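PDB 7OCX: protein pid-3 from Caenorhabditis elegans, which takes part in piRNA (21U RNA) biogenesis within the PETISCO complex, where its RNA recognition motif domain pairs with that of TOFU-6. Local coordinates for residues N13-S18 with V51-K56. Numbering follows the deposited sequence.
Sequences NMLKIS and VALENK
Asn13 meets residues 51-56 twice, by backbone and by side chain. Its carbonyl O accepts a hydrogen bond from Leu53 N at 2.9 Å. Its side chain, with CG beside the backbone N (chi1 -59°), reaches over the turn that follows Leu53, bringing OD1 to 3.2 Å from Asn55 CA. There OD1 accepts a bond from a water that in turn takes the backbone N-H of Lys56, in the first turn of helix 56-66. Trimmed to an alanine, this position would probably cost the water its Asn13 acceptor and open a gap beside the Glu54-Asn55 backbone. Asn55 is the N-cap of this helix, its OD1 on Gln58 N and its ND2 on Ser44 O of the neighbouring TOFU-6 chain. Met14 sits across from Ala52 in a non-hydrogen-bonded antiparallel pair; its CG lies 4.1 Å from Ala52 CB before the chain bends away. Here the central first strand of the RRM fold, a four-stranded antiparallel sheet backed by two helices, runs against strand 48-53, the third in sequence. Leu15 and Val51 form the hydrogen-bonded pair, Leu15 N to Val51 O at 2.9 Å and Val51 N to Leu15 O at 2.8 Å. On the helix side of the sheet their side chains lie alongside each other, Leu15 CD1 against Val51 CB. Leu15 CG sits between its backbone N and carbonyl carbon (chi1 63°), which brings CD2 to 3.7 Å from Leu53 CD1, and both leucines pack on Ala62 of helix 56-66. Further along the same face, Ile17 puts its CG2 branch 3.9 Å from Val51 CG2, while its backbone moves on to pair with Ala49.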
loop_
_atom_site.group_PDB
_atom_site.type_symbol
_atom_site.label_atom_id
_atom_site.label_comp_id
_atom_site.label_asym_id
_atom_site.label_seq_id
_atom_site.Cartn_x
_atom_site.Cartn_y
_atom_site.Cartn_z
ATOM N N ASN B 13 -8.526 7.872 17.073
ATOM C CA ASN B 13 -7.632 7.111 16.217
ATOM C C ASN B 13 -8.334 6.473 15.035
ATOM O O ASN B 13 -7.701 5.722 14.300
ATOM C CB ASN B 13 -6.909 6.010 16.995
ATOM C CG ASN B 13 -6.097 6.525 18.139
ATOM O OD1 ASN B 13 -5.560 7.625 18.077
ATOM N ND2 ASN B 13 -5.982 5.726 19.199
ATOM N N MET B 14 -9.615 6.730 14.826
ATOM C CA MET B 14 -10.372 5.946 13.863
ATOM C C MET B 14 -10.852 6.773 12.697
ATOM O O MET B 14 -11.130 7.974 12.810
ATOM C CB MET B 14 -11.549 5.255 14.571
ATOM C CG MET B 14 -11.030 4.049 15.330
ATOM S SD MET B 14 -11.947 3.650 16.813
ATOM C CE MET B 14 -13.579 4.243 16.424
ATOM N N LEU B 15 -10.919 6.110 11.556
ATOM C CA LEU B 15 -11.483 6.724 10.374
ATOM C C LEU B 15 -12.409 5.733 9.693
ATOM O O LEU B 15 -12.371 4.525 9.953
ATOM C CB LEU B 15 -10.389 7.208 9.429
ATOM C CG LEU B 15 -9.416 6.204 8.799
ATOM C CD1 LEU B 15 -10.099 5.404 7.736
ATOM C CD2 LEU B 15 -8.294 7.037 8.232
ATOM N N LYS B 16 -13.284 6.288 8.869
ATOM C CA LYS B 16 -14.165 5.560 7.972
ATOM C C LYS B 16 -13.612 5.684 6.568
ATOM O O LYS B 16 -13.211 6.773 6.155
ATOM C CB LYS B 16 -15.593 6.122 7.975
ATOM C CG LYS B 16 -16.366 6.000 9.268
ATOM C CD LYS B 16 -17.875 6.158 9.007
ATOM C CE LYS B 16 -18.621 6.711 10.229
ATOM N NZ LYS B 16 -19.738 7.652 9.889
ATOM N N ILE B 17 -13.580 4.579 5.838
ATOM C CA ILE B 17 -13.152 4.579 4.443
ATOM C C ILE B 17 -14.147 3.754 3.636
ATOM O O ILE B 17 -14.606 2.702 4.094
ATOM C CB ILE B 17 -11.710 4.047 4.297
ATOM C CG1 ILE B 17 -11.286 4.041 2.823
ATOM C CG2 ILE B 17 -11.561 2.661 4.936
ATOM C CD1 ILE B 17 -9.790 3.970 2.650
ATOM N N SER B 18 -14.510 4.243 2.448
ATOM C CA SER B 18 -15.508 3.563 1.633
ATOM C C SER B 18 -15.238 3.899 0.172
ATOM O O SER B 18 -14.482 4.824 -0.140
ATOM C CB SER B 18 -16.933 3.959 2.030
ATOM O OG SER B 18 -17.198 5.342 1.848
ATOM N N VAL B 51 -11.315 1.972 10.405
ATOM C CA VAL B 51 -9.890 1.661 10.528
ATOM C C VAL B 51 -9.339 2.397 11.731
ATOM O O VAL B 51 -9.595 3.593 11.894
ATOM C CB VAL B 51 -9.107 2.062 9.262
ATOM C CG1 VAL B 51 -7.633 1.816 9.450
ATOM C CG2 VAL B 51 -9.688 1.355 8.075
ATOM N N ALA B 52 -8.571 1.700 12.556
ATOM C CA ALA B 52 -7.829 2.337 13.637
ATOM C C ALA B 52 -6.393 2.534 13.165
ATOM O O ALA B 52 -5.714 1.564 12.820
ATOM C CB ALA B 52 -7.886 1.504 14.915
ATOM N N LEU B 53 -5.969 3.788 13.079
ATOM C CA LEU B 53 -4.597 4.164 12.797
ATOM C C LEU B 53 -3.893 4.447 14.114
ATOM O O LEU B 53 -4.495 4.429 15.183
ATOM C CB LEU B 53 -4.538 5.365 11.857
ATOM C CG LEU B 53 -5.177 5.314 10.467
ATOM C CD1 LEU B 53 -4.916 6.617 9.768
ATOM C CD2 LEU B 53 -4.590 4.145 9.684
ATOM N N GLU B 54 -2.607 4.750 14.040
ATOM C CA GLU B 54 -1.815 4.875 15.262
ATOM C C GLU B 54 -2.287 6.042 16.136
ATOM O O GLU B 54 -2.306 5.932 17.367
ATOM C CB GLU B 54 -0.340 5.038 14.875
ATOM C CG GLU B 54 0.665 5.158 16.012
ATOM C CD GLU B 54 0.645 3.977 16.951
ATOM O OE1 GLU B 54 0.108 2.911 16.568
ATOM O OE2 GLU B 54 1.186 4.108 18.073
ATOM N N ASN B 55 -2.669 7.162 15.526
ATOM C CA ASN B 55 -3.020 8.341 16.316
ATOM C C ASN B 55 -3.767 9.346 15.451
ATOM O O ASN B 55 -3.949 9.159 14.240
ATOM C CB ASN B 55 -1.760 8.964 16.947
ATOM C CG ASN B 55 -0.747 9.431 15.901
ATOM O OD1 ASN B 55 -1.102 10.129 14.949
ATOM N ND2 ASN B 55 0.519 9.017 16.063
ATOM N N LYS B 56 -4.187 10.433 16.098
ATOM C CA LYS B 56 -5.059 11.406 15.460
ATOM C C LYS B 56 -4.333 12.177 14.371
ATOM O O LYS B 56 -4.969 12.668 13.435
ATOM C CB LYS B 56 -5.611 12.369 16.506
ATOM C CG LYS B 56 -4.534 13.121 17.277
ATOM C CD LYS B 56 -5.081 13.958 18.436
ATOM C CE LYS B 56 -3.966 14.714 19.166
ATOM N NZ LYS B 56 -4.468 15.455 20.356
HETATM O O HOH W 1 -4.247 10.228 19.046
#